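Local coordinates for BexL (Amycolatopsis orientalis, PDB 4XRW), which probably cyclises and aromatises a polyketide chain, as a di-domain aromatase/cyclase of a type II polyketide synthase in the BE-7585A biosynthetic pathway, at residues E36-V41 with R93-H98; G111-E116 with A123-L128; T178-A183 with G273-S278; R245-Q250 with T261-F266. One frame throughout, in Å; residues are numbered along the deposited sequence.

Overall arrangement
From the N terminus, interaction 1 comes first: helix 34-42 returns onto strand 94-99 across a loop of 51 residues, setting a short helix against the N-terminal sheet. Interaction 2 follows in series as the hairpin of strands 106-117 and 123-133; the two touch, Ile-95 O lying 2.8 Å from Trp-113 N in that sheet. The second half has its own seven-stranded antiparallel sheet. There interaction 3 closes the longest loop, joining first strand 172-181 to last strand 274-284, and interaction 4, a hairpin, falls within that loop. These two also touch, whereas interactions 2 and 3 lie about 43 Å apart between centres.

Interaction 1: E36-V41 with R93-H98; sequences EVYRLV and RRISFH
In the N-terminal helix-grip domain, the short helix 34-42 packs on the sheet through Tyr-38 and Val-41, which meet Arg-93, just before strand 94-99, and Ile-95 within it. The axes of the two short segments approach to 9.6 Å and run at 26° to one another, and no hydrogen bond crosses between the segments, so the contact is packing, of side chains on side chains and of the Tyr-38 ring on the Arg-93 backbone. Tyr-38 supplies most of it. With CG anti to the backbone N (chi1 174°), its ring reaches out beside the strand, where CD1 lies 3.5 Å from Arg-93 CA and CE1 lies 3.7 Å from Ile-95 CG1. Both approaches are oblique to the ring. One turn further along the helix, Val-41 CG1 meets Ile-95 CD1 at 3.8 Å. The same CD1 is 3.9 Å from Tyr-38 CE1, and the end of Ile-95 is thus shared by two helix side chains. Arg-93 touches the ring with CB while its extended chain leads away to a salt bridge with Asp-35. On the helix itself, Arg-39 grips Glu-36 side-on, NE to OE1 at 2.9 Å and NH2 to OE2 at 3.0 Å. Around the contact, Leu-88 of strand 80-89 touches Tyr-38, Arg-86 of the same strand touches Ile-95, and Trp-113 of strand 106-117 packs on Val-41.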
loop_
_atom_site.group_PDB
_atom_site.type_symbol
_atom_site.label_atom_id
_atom_site.label_comp_id
_atom_site.label_asym_id
_atom_site.label_seq_id
_atom_site.Cartn_x
_atom_site.Cartn_y
_atom_site.Cartn_z
ATOM N N GLU A 36 17.166 -1.093 -10.562
ATOM C CA GLU A 36 15.940 -1.632 -10.025
ATOM C C GLU A 36 15.447 -0.828 -8.821
ATOM O O GLU A 36 14.240 -0.576 -8.704
ATOM C CB GLU A 36 16.127 -3.104 -9.644
ATOM C CG GLU A 36 14.864 -3.793 -9.087
ATOM C CD GLU A 36 13.646 -3.763 -10.042
ATOM O OE1 GLU A 36 13.750 -3.237 -11.179
ATOM O OE2 GLU A 36 12.570 -4.272 -9.646
ATOM N N VAL A 37 16.361 -0.410 -7.944
ATOM C CA VAL A 37 15.957 0.409 -6.809
ATOM C C VAL A 37 15.386 1.720 -7.330
ATOM O O VAL A 37 14.341 2.168 -6.861
ATOM C CB VAL A 37 17.120 0.685 -5.852
ATOM C CG1 VAL A 37 16.718 1.642 -4.742
ATOM C CG2 VAL A 37 17.620 -0.637 -5.254
ATOM N N TYR A 38 16.079 2.327 -8.292
ATOM C CA TYR A 38 15.596 3.554 -8.923
ATOM C C TYR A 38 14.201 3.348 -9.458
ATOM O O TYR A 38 13.306 4.173 -9.219
ATOM C CB TYR A 38 16.500 4.015 -10.071
ATOM C CG TYR A 38 15.905 5.205 -10.810
ATOM C CD1 TYR A 38 16.112 6.500 -10.357
ATOM C CD2 TYR A 38 15.103 5.027 -11.920
ATOM C CE1 TYR A 38 15.548 7.589 -11.006
ATOM C CE2 TYR A 38 14.551 6.104 -12.576
ATOM C CZ TYR A 38 14.778 7.376 -12.117
ATOM O OH TYR A 38 14.213 8.447 -12.779
ATOM N N ARG A 39 14.008 2.258 -10.189
ATOM C CA ARG A 39 12.713 1.963 -10.799
ATOM C C ARG A 39 11.606 1.842 -9.761
ATOM O O ARG A 39 10.484 2.267 -10.008
ATOM C CB ARG A 39 12.785 0.676 -11.627
ATOM C CG ARG A 39 11.498 0.358 -12.371
ATOM C CD ARG A 39 11.529 -1.023 -13.015
ATOM N NE ARG A 39 11.263 -2.105 -12.059
ATOM C CZ ARG A 39 10.052 -2.432 -11.600
ATOM N NH1 ARG A 39 8.964 -1.745 -11.976
ATOM N NH2 ARG A 39 9.924 -3.435 -10.741
ATOM N N LEU A 40 11.910 1.263 -8.602
ATOM C CA LEU A 40 10.867 1.032 -7.591
ATOM C C LEU A 40 10.413 2.326 -6.920
ATOM O O LEU A 40 9.243 2.471 -6.524
ATOM C CB LEU A 40 11.356 0.025 -6.543
ATOM C CG LEU A 40 11.525 -1.427 -7.042
ATOM C CD1 LEU A 40 12.404 -2.223 -6.096
ATOM C CD2 LEU A 40 10.181 -2.123 -7.178
ATOM N N VAL A 41 11.320 3.288 -6.815
ATOM C CA VAL A 41 10.964 4.578 -6.254
ATOM C C VAL A 41 10.394 5.484 -7.335
ATOM O O VAL A 41 9.517 6.316 -7.070
ATOM C CB VAL A 41 12.168 5.228 -5.580
ATOM C CG1 VAL A 41 11.788 6.575 -4.942
ATOM C CG2 VAL A 41 12.761 4.265 -4.522
ATOM N N ARG A 93 20.039 8.591 -12.000
ATOM C CA ARG A 93 19.312 7.860 -10.965
ATOM C C ARG A 93 19.030 8.811 -9.794
ATOM O O ARG A 93 19.356 8.512 -8.647
ATOM C CB ARG A 93 20.090 6.617 -10.503
ATOM C CG ARG A 93 20.439 5.636 -11.647
ATOM C CD ARG A 93 21.089 4.372 -11.124
ATOM N NE ARG A 93 21.775 3.613 -12.167
ATOM C CZ ARG A 93 23.019 3.850 -12.579
ATOM N NH1 ARG A 93 23.736 4.836 -12.052
ATOM N NH2 ARG A 93 23.553 3.095 -13.529
ATOM N N ARG A 94 18.442 9.966 -10.109
ATOM C CA ARG A 94 18.044 10.941 -9.089
ATOM C C ARG A 94 16.568 11.276 -9.220
ATOM O O ARG A 94 16.035 11.366 -10.333
ATOM C CB ARG A 94 18.851 12.244 -9.186
ATOM C CG ARG A 94 20.328 12.126 -8.812
ATOM C CD ARG A 94 21.130 13.410 -9.104
ATOM N NE ARG A 94 21.095 14.447 -8.057
ATOM C CZ ARG A 94 20.303 15.526 -8.063
ATOM N NH1 ARG A 94 19.430 15.727 -9.047
ATOM N NH2 ARG A 94 20.374 16.412 -7.072
ATOM N N ILE A 95 15.930 11.487 -8.074
ATOM C CA ILE A 95 14.532 11.899 -8.008
ATOM C C ILE A 95 14.448 13.033 -6.985
ATOM O O ILE A 95 14.698 12.817 -5.805
ATOM C CB ILE A 95 13.598 10.768 -7.571
ATOM C CG1 ILE A 95 13.705 9.579 -8.535
ATOM C CG2 ILE A 95 12.149 11.295 -7.525
ATOM C CD1 ILE A 95 13.071 8.369 -8.035
ATOM N N SER A 96 14.109 14.231 -7.440
ATOM C CA SER A 96 13.843 15.363 -6.558
ATOM C C SER A 96 12.372 15.407 -6.221
ATOM O O SER A 96 11.539 15.193 -7.104
ATOM C CB SER A 96 14.244 16.671 -7.231
ATOM O OG SER A 96 15.522 16.533 -7.816
ATOM N N PHE A 97 12.037 15.668 -4.970
ATOM C CA PHE A 97 10.623 15.781 -4.620
ATOM C C PHE A 97 10.418 16.981 -3.724
ATOM O O PHE A 97 11.348 17.429 -3.055
ATOM C CB PHE A 97 10.108 14.497 -3.955
ATOM C CG PHE A 97 10.903 14.058 -2.748
ATOM C CD1 PHE A 97 10.513 14.442 -1.473
ATOM C CD2 PHE A 97 12.018 13.237 -2.886
ATOM C CE1 PHE A 97 11.222 14.031 -0.350
ATOM C CE2 PHE A 97 12.711 12.815 -1.781
ATOM C CZ PHE A 97 12.331 13.199 -0.521
ATOM N N HIS A 98 9.203 17.516 -3.741
ATOM C CA HIS A 98 8.857 18.705 -2.988
ATOM C C HIS A 98 7.422 18.551 -2.485
ATOM O O HIS A 98 6.503 18.399 -3.274
ATOM C CB HIS A 98 9.000 19.958 -3.853
ATOM C CG HIS A 98 10.203 19.930 -4.748
ATOM N ND1 HIS A 98 11.450 20.351 -4.330
ATOM C CD2 HIS A 98 10.360 19.496 -6.022
ATOM C CE1 HIS A 98 12.319 20.197 -5.314
ATOM N NE2 HIS A 98 11.682 19.687 -6.355
#

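Interaction 2: G111-E116 with A123-L128; sequences GTWIVE and AKVRLL
Leu-128 N donates to Thr-112 O at 2.8 Å and 178°, the shortest direct bond across the segments. Further along, Glu-116 OE2 receives Arg-126 NH1 at 2.9 Å from above the carboxylate plane, a salt bridge bent to 143°. The other oxygen, OE1, accepts from a water at 2.7 Å, which in turn accepts from Lys-124 NZ, so two residues of the partner strand hold the carboxylate, Arg-126 directly and Lys-124 through the water. Arg-126 NE has its own salt bridge to Glu-25, and Ile-114 CD1 lies over one guanidinium face. On the other sheet face, Leu-127 CD1 sits 3.9 Å from the centroid of the Trp-113 six-membered ring, a CH-pi contact 10° off the normal, while Val-125 CG1 meets the ring edge at CE3, 3.6 Å away. Trp-113 NE1 is hydrogen-bonded to a bound MES, probably from crystallisation, consistent with a pocket there. Hydrogen-bonded pairs Thr-112/Leu-128, Ile-114/Arg-126 and Glu-116/Lys-124 mark an antiparallel hairpin of the helix-grip sheet.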
loop_
_atom_site.group_PDB
_atom_site.type_symbol
_atom_site.label_atom_id
_atom_site.label_comp_id
_atom_site.label_asym_id
_atom_site.label_seq_id
_atom_site.Cartn_x
_atom_site.Cartn_y
_atom_site.Cartn_z
ATOM N N GLY A 111 13.309 17.014 -0.924
ATOM C CA GLY A 111 14.283 15.958 -0.770
ATOM C C GLY A 111 14.753 15.438 -2.113
ATOM O O GLY A 111 14.264 15.841 -3.180
ATOM N N THR A 112 15.721 14.533 -2.049
ATOM C CA THR A 112 16.277 13.922 -3.224
ATOM C C THR A 112 16.652 12.498 -2.895
ATOM O O THR A 112 17.235 12.237 -1.835
ATOM C CB THR A 112 17.544 14.671 -3.743
ATOM O OG1 THR A 112 17.334 16.081 -3.722
ATOM C CG2 THR A 112 17.864 14.255 -5.152
ATOM N N TRP A 113 16.263 11.591 -3.789
ATOM C CA TRP A 113 16.764 10.228 -3.822
ATOM C C TRP A 113 17.908 10.192 -4.812
ATOM O O TRP A 113 17.791 10.726 -5.916
ATOM C CB TRP A 113 15.696 9.223 -4.282
ATOM C CG TRP A 113 14.544 9.068 -3.330
ATOM C CD1 TRP A 113 13.352 9.739 -3.379
ATOM C CD2 TRP A 113 14.469 8.191 -2.211
ATOM N NE1 TRP A 113 12.543 9.324 -2.347
ATOM C CE2 TRP A 113 13.207 8.388 -1.609
ATOM C CE3 TRP A 113 15.347 7.259 -1.644
ATOM C CZ2 TRP A 113 12.806 7.693 -0.478
ATOM C CZ3 TRP A 113 14.938 6.567 -0.524
ATOM C CH2 TRP A 113 13.682 6.780 0.042
ATOM N N ILE A 114 18.986 9.523 -4.439
ATOM C CA ILE A 114 20.113 9.328 -5.347
ATOM C C ILE A 114 20.515 7.877 -5.176
ATOM O O ILE A 114 20.820 7.447 -4.063
ATOM C CB ILE A 114 21.305 10.255 -5.041
ATOM C CG1 ILE A 114 20.900 11.731 -5.019
ATOM C CG2 ILE A 114 22.395 10.064 -6.094
ATOM C CD1 ILE A 114 21.900 12.636 -4.291
ATOM N N VAL A 115 20.482 7.108 -6.254
ATOM C CA VAL A 115 20.813 5.706 -6.184
ATOM C C VAL A 115 22.118 5.458 -6.948
ATOM O O VAL A 115 22.220 5.779 -8.126
ATOM C CB VAL A 115 19.704 4.844 -6.741
ATOM C CG1 VAL A 115 20.002 3.386 -6.468
ATOM C CG2 VAL A 115 18.360 5.248 -6.102
ATOM N N GLU A 116 23.108 4.906 -6.248
ATOM C CA GLU A 116 24.464 4.736 -6.791
ATOM C C GLU A 116 24.829 3.245 -6.856
ATOM O O GLU A 116 24.628 2.501 -5.887
ATOM C CB GLU A 116 25.480 5.509 -5.938
ATOM C CG GLU A 116 25.285 7.038 -6.007
ATOM C CD GLU A 116 26.153 7.837 -5.027
ATOM O OE1 GLU A 116 26.786 7.219 -4.146
ATOM O OE2 GLU A 116 26.185 9.091 -5.142
ATOM N N ALA A 123 23.481 -1.743 -4.167
ATOM C CA ALA A 123 23.415 -0.303 -4.408
ATOM C C ALA A 123 23.385 0.506 -3.122
ATOM O O ALA A 123 22.903 0.049 -2.095
ATOM C CB ALA A 123 22.190 0.031 -5.246
ATOM N N LYS A 124 23.909 1.716 -3.218
ATOM C CA LYS A 124 23.849 2.692 -2.147
ATOM C C LYS A 124 22.713 3.669 -2.432
ATOM O O LYS A 124 22.672 4.287 -3.495
ATOM C CB LYS A 124 25.171 3.453 -2.029
ATOM C CG LYS A 124 25.225 4.396 -0.842
ATOM C CD LYS A 124 26.490 5.238 -0.878
ATOM C CE LYS A 124 26.548 6.232 0.260
ATOM N NZ LYS A 124 27.783 7.073 0.216
ATOM N N VAL A 125 21.796 3.773 -1.484
ATOM C CA VAL A 125 20.652 4.669 -1.598
ATOM C C VAL A 125 20.854 5.816 -0.650
ATOM O O VAL A 125 20.979 5.622 0.550
ATOM C CB VAL A 125 19.341 3.954 -1.298
ATOM C CG1 VAL A 125 18.153 4.939 -1.403
ATOM C CG2 VAL A 125 19.173 2.789 -2.256
ATOM N N ARG A 126 20.920 7.010 -1.217
ATOM C CA ARG A 126 21.047 8.243 -0.466
ATOM C C ARG A 126 19.735 9.009 -0.462
ATOM O O ARG A 126 19.121 9.184 -1.523
ATOM C CB ARG A 126 22.130 9.105 -1.087
ATOM C CG ARG A 126 23.469 8.381 -1.203
ATOM C CD ARG A 126 24.406 9.201 -2.031
ATOM N NE ARG A 126 24.546 10.566 -1.554
ATOM C CZ ARG A 126 24.976 11.571 -2.301
ATOM N NH1 ARG A 126 25.320 11.340 -3.559
ATOM N NH2 ARG A 126 25.059 12.805 -1.796
ATOM N N LEU A 127 19.343 9.483 0.714
ATOM C CA LEU A 127 18.107 10.226 0.876
ATOM C C LEU A 127 18.452 11.556 1.500
ATOM O O LEU A 127 18.883 11.616 2.656
ATOM C CB LEU A 127 17.115 9.433 1.723
ATOM C CG LEU A 127 15.826 10.130 2.150
ATOM C CD1 LEU A 127 15.034 10.605 0.958
ATOM C CD2 LEU A 127 14.989 9.191 3.040
ATOM N N LEU A 128 18.285 12.621 0.730
ATOM C CA LEU A 128 18.588 13.969 1.172
ATOM C C LEU A 128 17.326 14.744 1.467
ATOM O O LEU A 128 16.327 14.561 0.763
ATOM C CB LEU A 128 19.353 14.718 0.104
ATOM C CG LEU A 128 20.787 14.260 -0.179
ATOM C CD1 LEU A 128 20.843 12.847 -0.761
ATOM C CD2 LEU A 128 21.417 15.270 -1.146
HETATM O O HOH W 1 28.103 8.376 -2.153
#

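Interaction 3: T178-A183 with G273-S278; sequences TVRIDA and GTTASS
Of the flat groups here, the Arg-180 guanidinium is approached obliquely by Thr-275 CG2, and the Asp-182 carboxylate brings OD2 to 3.8 Å from Gly-273 CA. Closer contact by Arg-180 comes lower on its chain, where chi2 (-96°) brings CD to 3.9 Å from Thr-275 CB, the two side chains running side by side; chi3 only turns the guanidinium beyond. On the same sheet face Thr-178 OG1 lies 3.6 Å from Ser-277 CB. The reverse face is apolar: Ile-181 CD1 packs on Ala-276 CB at 3.9 Å, with Val-179 alongside. These are the first and last strands of the C-terminal sheet, antiparallel neighbours as in the helix-grip fold, whose order 1-7-6-5-4-3-2 puts first beside last, their short axes at 154°. Two hydrogen-bonded pairs fix the register, Val-179 with Ala-276 and Ile-181 with Thr-274; the straightest of their four bonds, Ile-181 N to Thr-274 O, spans 2.8 Å at 175°. Beyond the last pair, Asp-182 centres an inverse gamma turn. Past it Ala-183 O accepts from Thr-274 OG1 at 2.7 Å. Helix 299-326 covers the apolar face, Leu-318 touching Val-179 and Lys-322 touching Ile-181, and Lys-322 NZ also binds Arg-180 O.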
loop_
_atom_site.group_PDB
_atom_site.type_symbol
_atom_site.label_atom_id
_atom_site.label_comp_id
_atom_site.label_asym_id
_atom_site.label_seq_id
_atom_site.Cartn_x
_atom_site.Cartn_y
_atom_site.Cartn_z
ATOM N N THR A 178 -11.852 -12.785 -11.085
ATOM C CA THR A 178 -12.723 -11.929 -11.856
ATOM C C THR A 178 -14.096 -12.582 -11.944
ATOM O O THR A 178 -14.187 -13.805 -12.003
ATOM C CB THR A 178 -12.173 -11.696 -13.283
ATOM O OG1 THR A 178 -11.015 -10.854 -13.218
ATOM C CG2 THR A 178 -13.199 -11.033 -14.170
ATOM N N VAL A 179 -15.137 -11.758 -11.930
ATOM C CA VAL A 179 -16.477 -12.229 -12.274
ATOM C C VAL A 179 -17.163 -11.204 -13.134
ATOM O O VAL A 179 -16.984 -9.997 -12.967
ATOM C CB VAL A 179 -17.320 -12.550 -11.020
ATOM C CG1 VAL A 179 -16.554 -13.449 -10.077
ATOM C CG2 VAL A 179 -17.760 -11.322 -10.303
ATOM N N ARG A 180 -17.980 -11.680 -14.073
ATOM C CA ARG A 180 -18.785 -10.792 -14.885
ATOM C C ARG A 180 -20.148 -10.621 -14.220
ATOM O O ARG A 180 -20.755 -11.595 -13.781
ATOM C CB ARG A 180 -18.917 -11.340 -16.317
ATOM C CG ARG A 180 -17.559 -11.718 -16.919
ATOM C CD ARG A 180 -16.986 -10.602 -17.788
ATOM N NE ARG A 180 -17.896 -10.257 -18.882
ATOM C CZ ARG A 180 -17.516 -9.921 -20.113
ATOM N NH1 ARG A 180 -16.226 -9.883 -20.435
ATOM N NH2 ARG A 180 -18.434 -9.628 -21.027
ATOM N N ILE A 181 -20.576 -9.377 -14.123
ATOM C CA ILE A 181 -21.818 -9.016 -13.458
ATOM C C ILE A 181 -22.652 -8.191 -14.403
ATOM O O ILE A 181 -22.220 -7.146 -14.876
ATOM C CB ILE A 181 -21.555 -8.238 -12.166
ATOM C CG1 ILE A 181 -20.657 -9.078 -11.246
ATOM C CG2 ILE A 181 -22.902 -7.814 -11.501
ATOM C CD1 ILE A 181 -20.252 -8.397 -9.954
ATOM N N ASP A 182 -23.872 -8.637 -14.682
ATOM C CA ASP A 182 -24.691 -7.867 -15.617
ATOM C C ASP A 182 -25.504 -6.812 -14.872
ATOM O O ASP A 182 -26.719 -6.946 -14.661
ATOM C CB ASP A 182 -25.587 -8.789 -16.456
ATOM C CG ASP A 182 -25.877 -8.210 -17.849
ATOM O OD1 ASP A 182 -26.278 -9.000 -18.736
ATOM O OD2 ASP A 182 -25.673 -6.974 -18.064
ATOM N N ALA A 183 -24.803 -5.753 -14.465
ATOM C CA ALA A 183 -25.381 -4.610 -13.769
ATOM C C ALA A 183 -24.404 -3.432 -13.920
ATOM O O ALA A 183 -23.250 -3.651 -14.266
ATOM C CB ALA A 183 -25.615 -4.942 -12.298
ATOM N N GLY A 273 -22.382 -4.951 -19.530
ATOM C CA GLY A 273 -22.153 -5.445 -18.169
ATOM C C GLY A 273 -20.991 -4.788 -17.411
ATOM O O GLY A 273 -20.455 -3.760 -17.828
ATOM N N THR A 274 -20.617 -5.381 -16.279
ATOM C CA THR A 274 -19.447 -4.952 -15.489
ATOM C C THR A 274 -18.499 -6.140 -15.355
ATOM O O THR A 274 -18.973 -7.250 -15.102
ATOM C CB THR A 274 -19.879 -4.463 -14.063
ATOM O OG1 THR A 274 -20.583 -3.216 -14.158
ATOM C CG2 THR A 274 -18.685 -4.328 -13.107
ATOM N N THR A 275 -17.177 -5.964 -15.513
ATOM C CA THR A 275 -16.299 -7.030 -15.049
ATOM C C THR A 275 -15.636 -6.525 -13.759
ATOM O O THR A 275 -15.036 -5.447 -13.705
ATOM C CB THR A 275 -15.286 -7.527 -16.121
ATOM O OG1 THR A 275 -13.945 -7.348 -15.683
ATOM C CG2 THR A 275 -15.514 -6.866 -17.442
ATOM N N ALA A 276 -15.894 -7.286 -12.712
ATOM C CA ALA A 276 -15.439 -6.974 -11.361
ATOM C C ALA A 276 -14.286 -7.884 -11.045
ATOM O O ALA A 276 -14.365 -9.086 -11.218
ATOM C CB ALA A 276 -16.579 -7.151 -10.333
ATOM N N SER A 277 -13.199 -7.307 -10.549
ATOM C CA SER A 277 -12.059 -8.090 -10.175
ATOM C C SER A 277 -11.532 -7.727 -8.799
ATOM O O SER A 277 -11.708 -6.617 -8.351
ATOM C CB SER A 277 -10.948 -7.898 -11.218
ATOM O OG SER A 277 -10.618 -6.523 -11.330
ATOM N N SER A 278 -10.902 -8.701 -8.170
ATOM C CA SER A 278 -10.231 -8.577 -6.883
ATOM C C SER A 278 -8.803 -9.057 -7.056
ATOM O O SER A 278 -8.580 -10.249 -7.305
ATOM C CB SER A 278 -10.934 -9.410 -5.831
ATOM O OG SER A 278 -10.281 -9.384 -4.588
#

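Interaction 4: R245-Q250 with T261-F266; sequences RIVYKQ and TGRWDF
A chi1 of 64° sets Tyr-248 CG between its backbone N and carbonyl carbon, laying the ring back across Gly-262 on the neighbouring strand of this antiparallel hairpin in the C-terminal helix-grip sheet. Gly-262 CA stands 3.8 Å from the ring centroid and 22° off its normal, a CH-pi contact over the face. The ring also brings CE2 to 3.5 Å from Trp-264 NE1; the two aromatics meet obliquely, with planes at 33°. Backbone bonds pair Tyr-248 with Gly-262 and Ile-246 with Trp-264, the shortest being Trp-264 N to Ile-246 O at 2.7 Å. On the reverse face, Asp-265 OD1 accepts Arg-263 NE at 3.1 Å on its syn lone pair, in the plane of the guanidinium. Lys-249 instead sends NZ to the carbonyl oxygens of Pro-48, Pro-52 and Thr-54 in the N-terminal half, so this face touches the other domain. Nearer by, its CE packs 3.7 Å from Thr-261 CG2.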
loop_
_atom_site.group_PDB
_atom_site.type_symbol
_atom_site.label_atom_id
_atom_site.label_comp_id
_atom_site.label_asym_id
_atom_site.label_seq_id
_atom_site.Cartn_x
_atom_site.Cartn_y
_atom_site.Cartn_z
ATOM N N ARG A 245 -12.824 1.819 -8.681
ATOM C CA ARG A 245 -11.666 1.258 -8.044
ATOM C C ARG A 245 -11.671 1.468 -6.554
ATOM O O ARG A 245 -12.046 2.514 -6.076
ATOM C CB ARG A 245 -10.402 1.880 -8.638
ATOM C CG ARG A 245 -9.111 1.278 -8.155
ATOM C CD ARG A 245 -7.931 1.926 -8.920
ATOM N NE ARG A 245 -7.883 3.375 -8.732
ATOM C CZ ARG A 245 -7.384 4.257 -9.603
ATOM N NH1 ARG A 245 -6.865 3.860 -10.763
ATOM N NH2 ARG A 245 -7.408 5.554 -9.306
ATOM N N ILE A 246 -11.232 0.439 -5.849
ATOM C CA ILE A 246 -10.976 0.526 -4.411
ATOM C C ILE A 246 -9.635 -0.146 -4.167
ATOM O O ILE A 246 -9.441 -1.333 -4.476
ATOM C CB ILE A 246 -12.066 -0.155 -3.559
ATOM C CG1 ILE A 246 -13.408 0.505 -3.773
ATOM C CG2 ILE A 246 -11.678 -0.127 -2.072
ATOM C CD1 ILE A 246 -14.525 -0.252 -3.203
ATOM N N VAL A 247 -8.677 0.629 -3.653
ATOM C CA VAL A 247 -7.337 0.146 -3.387
ATOM C C VAL A 247 -7.121 0.044 -1.882
ATOM O O VAL A 247 -7.602 0.917 -1.145
ATOM C CB VAL A 247 -6.248 1.103 -3.970
ATOM C CG1 VAL A 247 -4.855 0.530 -3.675
ATOM C CG2 VAL A 247 -6.440 1.314 -5.468
ATOM N N TYR A 248 -6.463 -0.995 -1.405
ATOM C CA TYR A 248 -6.302 -1.129 0.038
ATOM C C TYR A 248 -5.006 -1.780 0.435
ATOM O O TYR A 248 -4.292 -2.383 -0.395
ATOM C CB TYR A 248 -7.488 -1.899 0.653
ATOM C CG TYR A 248 -7.630 -3.337 0.186
ATOM C CD1 TYR A 248 -7.095 -4.376 0.921
ATOM C CD2 TYR A 248 -8.313 -3.638 -0.990
ATOM C CE1 TYR A 248 -7.240 -5.706 0.506
ATOM C CE2 TYR A 248 -8.462 -4.960 -1.418
ATOM C CZ TYR A 248 -7.906 -5.980 -0.665
ATOM O OH TYR A 248 -8.031 -7.294 -1.057
ATOM N N LYS A 249 -4.688 -1.602 1.712
ATOM C CA LYS A 249 -3.550 -2.239 2.342
ATOM C C LYS A 249 -3.968 -2.739 3.700
ATOM O O LYS A 249 -4.628 -1.999 4.459
ATOM C CB LYS A 249 -2.355 -1.267 2.488
ATOM C CG LYS A 249 -1.257 -1.813 3.391
ATOM C CD LYS A 249 -0.019 -0.929 3.389
ATOM C CE LYS A 249 0.924 -1.226 2.241
ATOM N NZ LYS A 249 2.208 -0.409 2.289
ATOM N N GLN A 250 -3.582 -3.979 4.002
ATOM C CA GLN A 250 -3.838 -4.565 5.311
ATOM C C GLN A 250 -2.818 -4.047 6.306
ATOM O O GLN A 250 -1.603 -4.146 6.092
ATOM C CB GLN A 250 -3.802 -6.094 5.258
ATOM C CG GLN A 250 -4.280 -6.735 6.503
ATOM C CD GLN A 250 -4.522 -8.255 6.373
ATOM O OE1 GLN A 250 -4.840 -8.742 5.306
ATOM N NE2 GLN A 250 -4.408 -8.975 7.481
ATOM N N THR A 261 -1.532 -6.205 0.046
ATOM C CA THR A 261 -2.243 -5.121 -0.574
ATOM C C THR A 261 -3.225 -5.744 -1.563
ATOM O O THR A 261 -3.089 -6.916 -1.959
ATOM C CB THR A 261 -1.306 -4.157 -1.317
ATOM O OG1 THR A 261 -0.638 -4.860 -2.352
ATOM C CG2 THR A 261 -0.277 -3.556 -0.389
ATOM N N GLY A 262 -4.220 -4.974 -1.941
ATOM C CA GLY A 262 -5.204 -5.435 -2.902
ATOM C C GLY A 262 -5.888 -4.302 -3.615
ATOM O O GLY A 262 -5.731 -3.120 -3.281
ATOM N N ARG A 263 -6.662 -4.663 -4.631
ATOM C CA ARG A 263 -7.332 -3.711 -5.462
ATOM C C ARG A 263 -8.625 -4.361 -6.005
ATOM O O ARG A 263 -8.580 -5.485 -6.521
ATOM C CB ARG A 263 -6.408 -3.276 -6.591
ATOM C CG ARG A 263 -7.026 -2.451 -7.676
ATOM C CD ARG A 263 -5.937 -2.096 -8.677
ATOM N NE ARG A 263 -6.346 -1.092 -9.648
ATOM C CZ ARG A 263 -5.617 -0.031 -9.999
ATOM N NH1 ARG A 263 -4.421 0.199 -9.444
ATOM N NH2 ARG A 263 -6.096 0.817 -10.911
ATOM N N TRP A 264 -9.735 -3.662 -5.838
ATOM C CA TRP A 264 -10.997 -4.006 -6.506
ATOM C C TRP A 264 -11.125 -3.094 -7.720
ATOM O O TRP A 264 -10.948 -1.878 -7.589
ATOM C CB TRP A 264 -12.210 -3.803 -5.597
ATOM C CG TRP A 264 -12.211 -4.563 -4.302
ATOM C CD1 TRP A 264 -11.682 -4.147 -3.103
ATOM C CD2 TRP A 264 -12.780 -5.843 -4.058
ATOM N NE1 TRP A 264 -11.868 -5.104 -2.145
ATOM C CE2 TRP A 264 -12.544 -6.155 -2.709
ATOM C CE3 TRP A 264 -13.446 -6.769 -4.858
ATOM C CZ2 TRP A 264 -12.967 -7.356 -2.135
ATOM C CZ3 TRP A 264 -13.879 -7.960 -4.280
ATOM C CH2 TRP A 264 -13.631 -8.244 -2.949
ATOM N N ASP A 265 -11.473 -3.648 -8.883
ATOM C CA ASP A 265 -11.719 -2.857 -10.078
ATOM C C ASP A 265 -13.080 -3.225 -10.654
ATOM O O ASP A 265 -13.469 -4.380 -10.608
ATOM C CB ASP A 265 -10.629 -3.056 -11.133
ATOM C CG ASP A 265 -9.317 -2.423 -10.721
ATOM O OD1 ASP A 265 -9.203 -1.174 -10.766
ATOM O OD2 ASP A 265 -8.414 -3.185 -10.328
ATOM N N PHE A 266 -13.798 -2.216 -11.114
ATOM C CA PHE A 266 -15.142 -2.388 -11.674
ATOM C C PHE A 266 -15.122 -1.686 -12.998
ATOM O O PHE A 266 -15.114 -0.463 -13.065
ATOM C CB PHE A 266 -16.215 -1.834 -10.746
ATOM C CG PHE A 266 -16.016 -2.250 -9.320
ATOM C CD1 PHE A 266 -16.443 -3.473 -8.882
ATOM C CD2 PHE A 266 -15.344 -1.418 -8.423
ATOM C CE1 PHE A 266 -16.238 -3.867 -7.567
ATOM C CE2 PHE A 266 -15.132 -1.815 -7.104
ATOM C CZ PHE A 266 -15.583 -3.038 -6.685
#